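Local coordinates for hypothetical protein, conserved (Leishmania major, PDB 2B4W) that is of unknown function but probably forms a five-bladed beta-propeller, as in the glycoside hydrolases of the beta-fructosidase clan, at residues S222-Y227 with C263-G268; I86-N91 with I304-F309; V60-E65 with T72-L77. All blocks are in the same frame, centred on the assembly; numbering follows the deposited sequence.

Interaction 1: S222-Y227 with C263-G268; sequences SVYVNY and CVFASG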
loop_
_atom_site.group_PDB
_atom_site.type_symbol
_atom_site.label_atom_id
_atom_site.label_comp_id
_atom_site.label_asym_id
_atom_site.label_seq_id
_atom_site.Cartn_x
_atom_site.Cartn_y
_atom_site.Cartn_z
ATOM N N SER A 222 13.375 11.564 -8.401
ATOM C CA SER A 222 12.697 11.340 -7.124
ATOM C C SER A 222 12.712 9.826 -6.874
ATOM O O SER A 222 12.016 9.087 -7.572
ATOM C CB SER A 222 11.291 11.912 -7.096
ATOM O OG SER A 222 11.274 13.134 -6.360
ATOM N N VAL A 223 13.534 9.444 -5.903
ATOM C CA VAL A 223 13.802 8.065 -5.559
ATOM C C VAL A 223 12.741 7.525 -4.595
ATOM O O VAL A 223 12.624 8.117 -3.522
ATOM C CB VAL A 223 15.166 7.871 -4.870
ATOM C CG1 VAL A 223 15.275 6.431 -4.370
ATOM C CG2 VAL A 223 16.332 8.196 -5.783
ATOM N N TYR A 224 12.045 6.469 -5.003
ATOM C CA TYR A 224 11.075 5.776 -4.154
ATOM C C TYR A 224 11.500 4.309 -4.062
ATOM O O TYR A 224 11.587 3.593 -5.070
ATOM C CB TYR A 224 9.644 5.897 -4.663
ATOM C CG TYR A 224 8.903 7.186 -4.419
ATOM C CD1 TYR A 224 9.416 8.415 -4.837
ATOM C CD2 TYR A 224 7.672 7.200 -3.775
ATOM C CE1 TYR A 224 8.732 9.598 -4.612
ATOM C CE2 TYR A 224 6.976 8.376 -3.546
ATOM C CZ TYR A 224 7.515 9.580 -3.966
ATOM O OH TYR A 224 6.835 10.758 -3.744
ATOM N N VAL A 225 11.782 3.842 -2.843
ATOM C CA VAL A 225 12.070 2.423 -2.680
ATOM C C VAL A 225 11.039 1.749 -1.784
ATOM O O VAL A 225 10.302 2.348 -1.024
ATOM C CB VAL A 225 13.464 2.134 -2.101
ATOM C CG1 VAL A 225 14.495 3.069 -2.710
ATOM C CG2 VAL A 225 13.432 2.249 -0.588
ATOM N N ASN A 226 10.978 0.421 -1.900
ATOM C CA ASN A 226 10.032 -0.320 -1.079
ATOM C C ASN A 226 10.681 -0.478 0.294
ATOM O O ASN A 226 11.858 -0.850 0.347
ATOM C CB ASN A 226 9.719 -1.677 -1.664
ATOM C CG ASN A 226 9.104 -1.733 -3.030
ATOM O OD1 ASN A 226 9.515 -2.555 -3.853
ATOM N ND2 ASN A 226 8.104 -0.929 -3.329
ATOM N N TYR A 227 9.934 -0.198 1.341
ATOM C CA TYR A 227 10.462 -0.106 2.695
ATOM C C TYR A 227 9.673 -0.893 3.721
ATOM O O TYR A 227 8.448 -0.974 3.684
ATOM C CB TYR A 227 10.478 1.383 3.070
ATOM C CG TYR A 227 11.440 1.805 4.142
ATOM C CD1 TYR A 227 12.806 1.878 3.905
ATOM C CD2 TYR A 227 10.976 2.147 5.402
ATOM C CE1 TYR A 227 13.660 2.275 4.913
ATOM C CE2 TYR A 227 11.820 2.541 6.411
ATOM C CZ TYR A 227 13.173 2.600 6.148
ATOM O OH TYR A 227 14.020 2.997 7.153
ATOM N N CYS A 263 11.756 4.976 -9.017
ATOM C CA CYS A 263 10.579 4.985 -8.173
ATOM C C CYS A 263 9.783 3.684 -8.113
ATOM O O CYS A 263 9.341 3.219 -9.156
ATOM C CB CYS A 263 9.607 6.072 -8.673
ATOM S SG CYS A 263 8.016 6.144 -7.797
ATOM N N VAL A 264 9.556 3.098 -6.932
ATOM C CA VAL A 264 8.563 2.050 -6.745
ATOM C C VAL A 264 7.719 2.364 -5.502
ATOM O O VAL A 264 8.241 2.798 -4.490
ATOM C CB VAL A 264 9.104 0.626 -6.556
ATOM C CG1 VAL A 264 9.569 0.034 -7.879
ATOM C CG2 VAL A 264 10.198 0.653 -5.503
ATOM N N PHE A 265 6.418 2.138 -5.600
ATOM C CA PHE A 265 5.522 2.562 -4.519
ATOM C C PHE A 265 4.720 1.362 -4.049
ATOM O O PHE A 265 3.859 0.913 -4.816
ATOM C CB PHE A 265 4.661 3.662 -5.129
ATOM C CG PHE A 265 3.582 4.258 -4.257
ATOM C CD1 PHE A 265 2.340 3.642 -4.172
ATOM C CD2 PHE A 265 3.812 5.422 -3.545
ATOM C CE1 PHE A 265 1.352 4.187 -3.382
ATOM C CE2 PHE A 265 2.815 5.972 -2.748
ATOM C CZ PHE A 265 1.579 5.358 -2.661
ATOM N N ALA A 266 5.054 0.897 -2.864
ATOM C CA ALA A 266 4.595 -0.349 -2.280
ATOM C C ALA A 266 3.087 -0.517 -2.283
ATOM O O ALA A 266 2.317 0.399 -1.981
ATOM C CB ALA A 266 5.107 -0.471 -0.834
ATOM N N SER A 267 2.648 -1.715 -2.637
ATOM C CA SER A 267 1.225 -2.059 -2.569
ATOM C C SER A 267 0.936 -2.888 -1.316
ATOM O O SER A 267 0.110 -2.528 -0.488
ATOM C CB SER A 267 0.792 -2.805 -3.825
ATOM O OG SER A 267 1.043 -2.023 -4.979
ATOM N N GLY A 268 1.664 -3.992 -1.177
ATOM C CA GLY A 268 1.681 -4.792 0.049
ATOM C C GLY A 268 2.327 -6.145 -0.173
ATOM O O GLY A 268 2.751 -6.510 -1.283
HETATM O O HOH W 1 7.928 1.725 -2.258
#
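Y224 turns its CG back beside its backbone N (chi1 -78°), while C263 sets SG opposite its own N (chi1 176°); together these torsions bring the sulfur against the tyrosine. C263 SG lies 3.5 Å from Y224 CB and 4.2 Å from the centroid of the Y224 ring, an oblique sulfur-aromatic contact. The ring is further placed by W189, whose NE1 hydrogen-bonds to Y224 OH, and by H208, whose ring is turned only slightly against it. Y224 O is gripped by the backbone: V264 N donates to it at 2.8 Å (N-H...O 157°), and C263 CA adds a CA-H...O contact at 3.5 Å. This single bridge, Y224 with C263, brings together two strands of different sheets, 223-231 and 264-271, consistent with a seam between propeller blades. Farther on, the N226 side chain crosses V264 at about a right angle, N226 ND2 coming to 3.4 Å from V264 CG2. A water sits between the strands where they part and accepts from N226 ND2 at 2.9 Å; its links to V225 O and A266 N are weak, and a very short approach to V264 O is doubtful. N226 ND2 also bonds to S281 OG, and N226 OD1 to Y250 OH. With partners at both its oxygen and its nitrogen, the amide should be fixed in its rotation.

Interaction 2: I86-N91 with I304-F309; sequences IAKINN and IGDLHF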
loop_
_atom_site.group_PDB
_atom_site.type_symbol
_atom_site.label_atom_id
_atom_site.label_comp_id
_atom_site.label_asym_id
_atom_site.label_seq_id
_atom_site.Cartn_x
_atom_site.Cartn_y
_atom_site.Cartn_z
ATOM N N ILE A 86 -6.399 -1.222 1.065
ATOM C CA ILE A 86 -7.409 -1.987 1.781
ATOM C C ILE A 86 -6.894 -2.457 3.140
ATOM O O ILE A 86 -5.705 -2.526 3.417
ATOM C CB ILE A 86 -7.896 -3.252 1.039
ATOM C CG1 ILE A 86 -6.759 -4.214 0.657
ATOM C CG2 ILE A 86 -8.755 -2.929 -0.165
ATOM C CD1 ILE A 86 -7.291 -5.526 0.090
ATOM N N ALA A 87 -7.884 -2.790 3.964
ATOM C CA ALA A 87 -7.632 -3.391 5.267
ATOM C C ALA A 87 -8.862 -4.192 5.663
ATOM O O ALA A 87 -9.946 -3.930 5.145
ATOM C CB ALA A 87 -7.265 -2.369 6.313
ATOM N N LYS A 88 -8.647 -5.166 6.544
ATOM C CA LYS A 88 -9.749 -5.907 7.148
ATOM C C LYS A 88 -9.862 -5.525 8.621
ATOM O O LYS A 88 -8.931 -5.674 9.402
ATOM C CB LYS A 88 -9.585 -7.409 6.974
ATOM C CG LYS A 88 -10.663 -8.321 7.510
ATOM C CD LYS A 88 -10.233 -9.800 7.443
ATOM C CE LYS A 88 -9.717 -10.263 8.784
ATOM N NZ LYS A 88 -9.105 -11.630 8.741
ATOM N N ILE A 89 -11.045 -5.006 8.959
ATOM C CA ILE A 89 -11.355 -4.723 10.365
ATOM C C ILE A 89 -12.716 -5.340 10.666
ATOM O O ILE A 89 -13.704 -5.140 9.955
ATOM C CB ILE A 89 -11.247 -3.236 10.695
ATOM C CG1 ILE A 89 -9.865 -2.654 10.352
ATOM C CG2 ILE A 89 -11.534 -2.938 12.159
ATOM C CD1 ILE A 89 -9.741 -2.181 8.926
ATOM N N ASN A 90 -12.733 -6.155 11.711
ATOM C CA ASN A 90 -13.904 -6.950 12.086
ATOM C C ASN A 90 -14.640 -7.592 10.923
ATOM O O ASN A 90 -15.839 -7.405 10.671
ATOM C CB ASN A 90 -14.898 -6.090 12.885
ATOM C CG ASN A 90 -14.277 -5.685 14.207
ATOM O OD1 ASN A 90 -13.623 -6.513 14.834
ATOM N ND2 ASN A 90 -14.473 -4.436 14.602
ATOM N N ASN A 91 -13.937 -8.413 10.156
ATOM C CA ASN A 91 -14.595 -9.222 9.127
ATOM C C ASN A 91 -15.172 -8.448 7.974
ATOM O O ASN A 91 -15.959 -8.988 7.216
ATOM C CB ASN A 91 -15.683 -10.089 9.824
ATOM C CG ASN A 91 -14.928 -10.982 10.814
ATOM O OD1 ASN A 91 -15.172 -10.945 12.011
ATOM N ND2 ASN A 91 -13.978 -11.778 10.325
ATOM N N ILE A 304 -0.625 -12.366 11.477
ATOM C CA ILE A 304 -1.916 -12.743 12.001
ATOM C C ILE A 304 -3.055 -12.232 11.128
ATOM O O ILE A 304 -3.146 -11.034 10.853
ATOM C CB ILE A 304 -2.116 -12.168 13.412
ATOM C CG1 ILE A 304 -0.989 -12.555 14.369
ATOM C CG2 ILE A 304 -3.491 -12.580 13.943
ATOM C CD1 ILE A 304 -1.067 -13.997 14.819
ATOM N N GLY A 305 -3.936 -13.135 10.698
ATOM C CA GLY A 305 -5.068 -12.678 9.897
ATOM C C GLY A 305 -4.707 -12.690 8.424
ATOM O O GLY A 305 -3.594 -13.043 8.036
ATOM N N ASP A 306 -5.661 -12.284 7.612
ATOM C CA ASP A 306 -5.578 -12.284 6.170
ATOM C C ASP A 306 -6.519 -11.266 5.530
ATOM O O ASP A 306 -7.334 -10.610 6.175
ATOM C CB ASP A 306 -5.854 -13.693 5.651
ATOM C CG ASP A 306 -7.258 -14.201 5.860
ATOM O OD1 ASP A 306 -8.242 -13.458 5.706
ATOM O OD2 ASP A 306 -7.413 -15.403 6.170
ATOM N N LEU A 307 -6.364 -11.162 4.224
ATOM C CA LEU A 307 -7.217 -10.301 3.399
ATOM C C LEU A 307 -8.154 -11.146 2.566
ATOM O O LEU A 307 -8.442 -10.945 1.398
ATOM C CB LEU A 307 -6.359 -9.381 2.529
ATOM C CG LEU A 307 -5.420 -8.522 3.399
ATOM C CD1 LEU A 307 -4.285 -7.920 2.618
ATOM C CD2 LEU A 307 -6.224 -7.435 4.095
ATOM N N HIS A 308 -8.711 -12.138 3.263
ATOM C CA HIS A 308 -9.760 -12.957 2.673
ATOM C C HIS A 308 -11.106 -12.466 3.202
ATOM O O HIS A 308 -11.306 -12.552 4.416
ATOM C CB HIS A 308 -9.549 -14.438 2.982
ATOM C CG HIS A 308 -8.297 -15.022 2.399
ATOM N ND1 HIS A 308 -8.001 -16.368 2.474
ATOM C CD2 HIS A 308 -7.265 -14.460 1.730
ATOM C CE1 HIS A 308 -6.847 -16.604 1.881
ATOM N NE2 HIS A 308 -6.374 -15.461 1.420
ATOM N N PHE A 309 -11.962 -11.975 2.308
ATOM C CA PHE A 309 -13.206 -11.336 2.705
ATOM C C PHE A 309 -14.437 -12.221 2.501
ATOM O O PHE A 309 -14.626 -12.785 1.427
ATOM C CB PHE A 309 -13.406 -9.986 1.967
ATOM C CG PHE A 309 -12.372 -8.965 2.424
ATOM C CD1 PHE A 309 -12.551 -8.248 3.591
ATOM C CD2 PHE A 309 -11.216 -8.753 1.696
ATOM C CE1 PHE A 309 -11.590 -7.353 4.030
ATOM C CE2 PHE A 309 -10.248 -7.877 2.140
ATOM C CZ PHE A 309 -10.434 -7.158 3.309
#
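K88 and L307 have the nearest CA atoms here, 6.3 Å apart, and the touching backbones run 109° to one another, so the two segments meet through side chains and scattered backbone oxygens, without strand pairing. Strand 84-89 is an outermost strand of a four-stranded antiparallel sheet, consistent with one propeller blade; 304-309 is the C-terminal stretch crossing beside it, itself bonded through L307 and F309 to S38 of strand 37-39. F309 is the main apolar partner. F309 CE1 comes to 3.6 Å from K88 CB, the two side chains running alongside in opposing senses, while A87 O sits at the ring edge, 3.7 Å from F309 CZ. I86 CD1 approaches F309 CE2 obliquely at 4.3 Å, and M93 and P119 also touch the phenyl group. L307 reaches over with CD2 to the backbone N of K88. With CG opposite its N (chi1 -178°), the lysine lays CB and CG along F309; the bend at chi3 (98°) then brings CE and NZ to D306. K88 CD lies 3.3 Å from D306 O, and NZ gives that carbonyl a weak hydrogen bond. K88 NZ also makes a long salt bridge to D306 OD1 at 3.6 Å. That carboxylate is held by its own chain in an Asx turn: H308 N donates to D306 OD1 at 2.8 Å, from above the carboxylate plane.

Interaction 3: V60-E65 with T72-L77; sequences VRLFEE and TAVPEL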
loop_
_atom_site.group_PDB
_atom_site.type_symbol
_atom_site.label_atom_id
_atom_site.label_comp_id
_atom_site.label_asym_id
_atom_site.label_seq_id
_atom_site.Cartn_x
_atom_site.Cartn_y
_atom_site.Cartn_z
ATOM N N VAL A 60 -10.382 4.314 -10.141
ATOM C CA VAL A 60 -9.977 3.019 -9.621
ATOM C C VAL A 60 -10.884 1.927 -10.178
ATOM O O VAL A 60 -12.107 2.058 -10.223
ATOM C CB VAL A 60 -10.038 2.925 -8.086
ATOM C CG1 VAL A 60 -10.051 1.450 -7.675
ATOM C CG2 VAL A 60 -8.901 3.695 -7.441
ATOM N N ARG A 61 -10.269 0.838 -10.617
ATOM C CA ARG A 61 -11.036 -0.334 -11.019
ATOM C C ARG A 61 -10.754 -1.527 -10.100
ATOM O O ARG A 61 -9.728 -1.595 -9.421
ATOM C CB ARG A 61 -10.733 -0.722 -12.460
ATOM C CG ARG A 61 -11.215 0.291 -13.490
ATOM C CD ARG A 61 -12.714 0.410 -13.563
ATOM N NE ARG A 61 -13.398 -0.671 -14.235
ATOM C CZ ARG A 61 -13.352 -1.181 -15.442
ATOM N NH1 ARG A 61 -12.560 -0.750 -16.415
ATOM N NH2 ARG A 61 -14.169 -2.201 -15.697
ATOM N N LEU A 62 -11.686 -2.461 -10.099
ATOM C CA LEU A 62 -11.511 -3.748 -9.437
ATOM C C LEU A 62 -11.133 -4.763 -10.526
ATOM O O LEU A 62 -11.856 -4.773 -11.518
ATOM C CB LEU A 62 -12.770 -4.215 -8.726
ATOM C CG LEU A 62 -12.749 -5.595 -8.055
ATOM C CD1 LEU A 62 -11.889 -5.596 -6.792
ATOM C CD2 LEU A 62 -14.177 -6.030 -7.752
ATOM N N PHE A 63 -10.070 -5.527 -10.287
ATOM C CA PHE A 63 -9.623 -6.607 -11.126
ATOM C C PHE A 63 -9.631 -7.979 -10.413
ATOM O O PHE A 63 -9.263 -8.125 -9.239
ATOM C CB PHE A 63 -8.201 -6.393 -11.630
ATOM C CG PHE A 63 -7.960 -5.093 -12.378
ATOM C CD1 PHE A 63 -7.783 -3.918 -11.682
ATOM C CD2 PHE A 63 -7.898 -5.096 -13.757
ATOM C CE1 PHE A 63 -7.570 -2.729 -12.380
ATOM C CE2 PHE A 63 -7.664 -3.935 -14.460
ATOM C CZ PHE A 63 -7.510 -2.765 -13.751
ATOM N N GLU A 64 -10.058 -8.970 -11.166
ATOM C CA GLU A 64 -10.124 -10.385 -10.875
ATOM C C GLU A 64 -8.961 -11.104 -11.557
ATOM O O GLU A 64 -8.692 -11.009 -12.759
ATOM C CB GLU A 64 -11.453 -10.997 -11.314
ATOM C CG GLU A 64 -11.705 -12.413 -10.819
ATOM C CD GLU A 64 -12.935 -13.043 -11.450
ATOM O OE1 GLU A 64 -14.032 -12.441 -11.415
ATOM O OE2 GLU A 64 -12.808 -14.163 -11.989
ATOM N N GLU A 65 -8.233 -11.857 -10.732
ATOM C CA GLU A 65 -7.231 -12.762 -11.256
ATOM C C GLU A 65 -7.799 -13.700 -12.310
ATOM O O GLU A 65 -8.727 -14.486 -12.090
ATOM C CB GLU A 65 -6.635 -13.616 -10.122
ATOM C CG GLU A 65 -5.565 -14.556 -10.655
ATOM C CD GLU A 65 -4.866 -15.343 -9.550
ATOM O OE1 GLU A 65 -5.361 -16.423 -9.174
ATOM O OE2 GLU A 65 -3.812 -14.875 -9.067
ATOM N N THR A 72 -8.092 -9.247 -14.767
ATOM C CA THR A 72 -9.047 -8.637 -15.691
ATOM C C THR A 72 -10.045 -7.739 -14.971
ATOM O O THR A 72 -10.623 -8.041 -13.930
ATOM C CB THR A 72 -9.824 -9.687 -16.502
ATOM O OG1 THR A 72 -8.933 -10.403 -17.345
ATOM C CG2 THR A 72 -10.790 -9.031 -17.463
ATOM N N ALA A 73 -10.262 -6.564 -15.568
ATOM C CA ALA A 73 -11.107 -5.586 -14.892
ATOM C C ALA A 73 -12.506 -6.142 -14.736
ATOM O O ALA A 73 -13.000 -6.810 -15.654
ATOM C CB ALA A 73 -11.091 -4.289 -15.700
ATOM N N VAL A 74 -13.132 -5.860 -13.601
ATOM C CA VAL A 74 -14.521 -6.262 -13.439
ATOM C C VAL A 74 -15.432 -5.153 -13.976
ATOM O O VAL A 74 -15.323 -4.032 -13.477
ATOM C CB VAL A 74 -14.918 -6.533 -11.982
ATOM C CG1 VAL A 74 -16.436 -6.625 -11.874
ATOM C CG2 VAL A 74 -14.238 -7.790 -11.465
ATOM N N PRO A 75 -16.270 -5.491 -14.941
ATOM C CA PRO A 75 -17.184 -4.522 -15.550
ATOM C C PRO A 75 -17.906 -3.625 -14.562
ATOM O O PRO A 75 -18.299 -4.065 -13.486
ATOM C CB PRO A 75 -18.205 -5.446 -16.255
ATOM C CG PRO A 75 -17.346 -6.578 -16.705
ATOM C CD PRO A 75 -16.425 -6.835 -15.545
ATOM N N GLU A 76 -18.074 -2.361 -14.932
ATOM C CA GLU A 76 -19.051 -1.446 -14.393
ATOM C C GLU A 76 -18.965 -1.108 -12.908
ATOM O O GLU A 76 -19.982 -0.752 -12.305
ATOM C CB GLU A 76 -20.460 -2.037 -14.613
ATOM C CG GLU A 76 -20.868 -1.994 -16.084
ATOM C CD GLU A 76 -22.182 -2.707 -16.326
ATOM O OE1 GLU A 76 -23.138 -2.490 -15.550
ATOM O OE2 GLU A 76 -22.226 -3.488 -17.301
ATOM N N LEU A 77 -17.798 -1.205 -12.329
ATOM C CA LEU A 77 -17.412 -0.794 -11.000
ATOM C C LEU A 77 -16.243 0.192 -11.141
ATOM O O LEU A 77 -15.284 -0.119 -11.848
ATOM C CB LEU A 77 -16.936 -1.928 -10.121
ATOM C CG LEU A 77 -17.892 -3.041 -9.721
ATOM C CD1 LEU A 77 -17.140 -4.090 -8.908
ATOM C CD2 LEU A 77 -19.052 -2.484 -8.925
HETATM O O HOH W 2 -13.986 -2.369 -11.914
#
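E64 and T72 form a hydrogen-bonded pair of the antiparallel beta hairpin made by strands 59-67 and 70-73. Backbone bonds come first: T72 N donates to E64 O at 2.7 Å and E64 N returns one to T72 O at 3.0 Å. Next comes the non-hydrogen-bonded pair F63 and A73, and beyond it V74 N reaches L62 O at 2.7 Å, nearly straight (172°). V74 to L77 form a type II turn. Apolar contacts fall on both faces. F63 CE2 lies 3.7 Å from A73 CB, the phenyl ring also meeting F22 edge-to-face; on the other side L62 lies alongside V74 and L77, its CD2 3.7 Å from L77 CD1. The E64 carboxylate is engaged elsewhere, in a salt bridge with K42. Polar side-chain bonds close the turn. R61 folds at chi2 (-66°) and chi3 (-75°), which brings the guanidinium edge to the turn carbonyls: R61 NH2 donates to V74 O at 3.1 Å from well above the carbonyl plane, and NE makes a weak bond to L77 O. A water accepts from R61 NE, at 2.9 Å, and from L62 N, and lies close to V74 O and L77 O, consistent with a second link between turn and strand. A73 CB rests over one face of the guanidinium, offset toward its rim, nearest to NH2.

How the interactions relate
Along the chain, interaction 3 closes first, as a local hairpin; interaction 2 then opens on strand 84-89, the next strand, and ends only near the C terminus, with interaction 1 nested inside its loop. The centres of interactions 1 and 2 lie about 23 Å apart, those of interactions 1 and 3 about 24 Å, and those of interactions 2 and 3 about 20 Å; none of them touch. All three reach the same mixed sheet, through strands 264-271, 308-309 and 59-67 with 70-73. Interactions 1 and 2 link it to two other sheets, whereas interaction 3 lies within it, toward the periphery. The mixed sheet thus joins early and late parts of the chain, consistent with closure of a propeller ring.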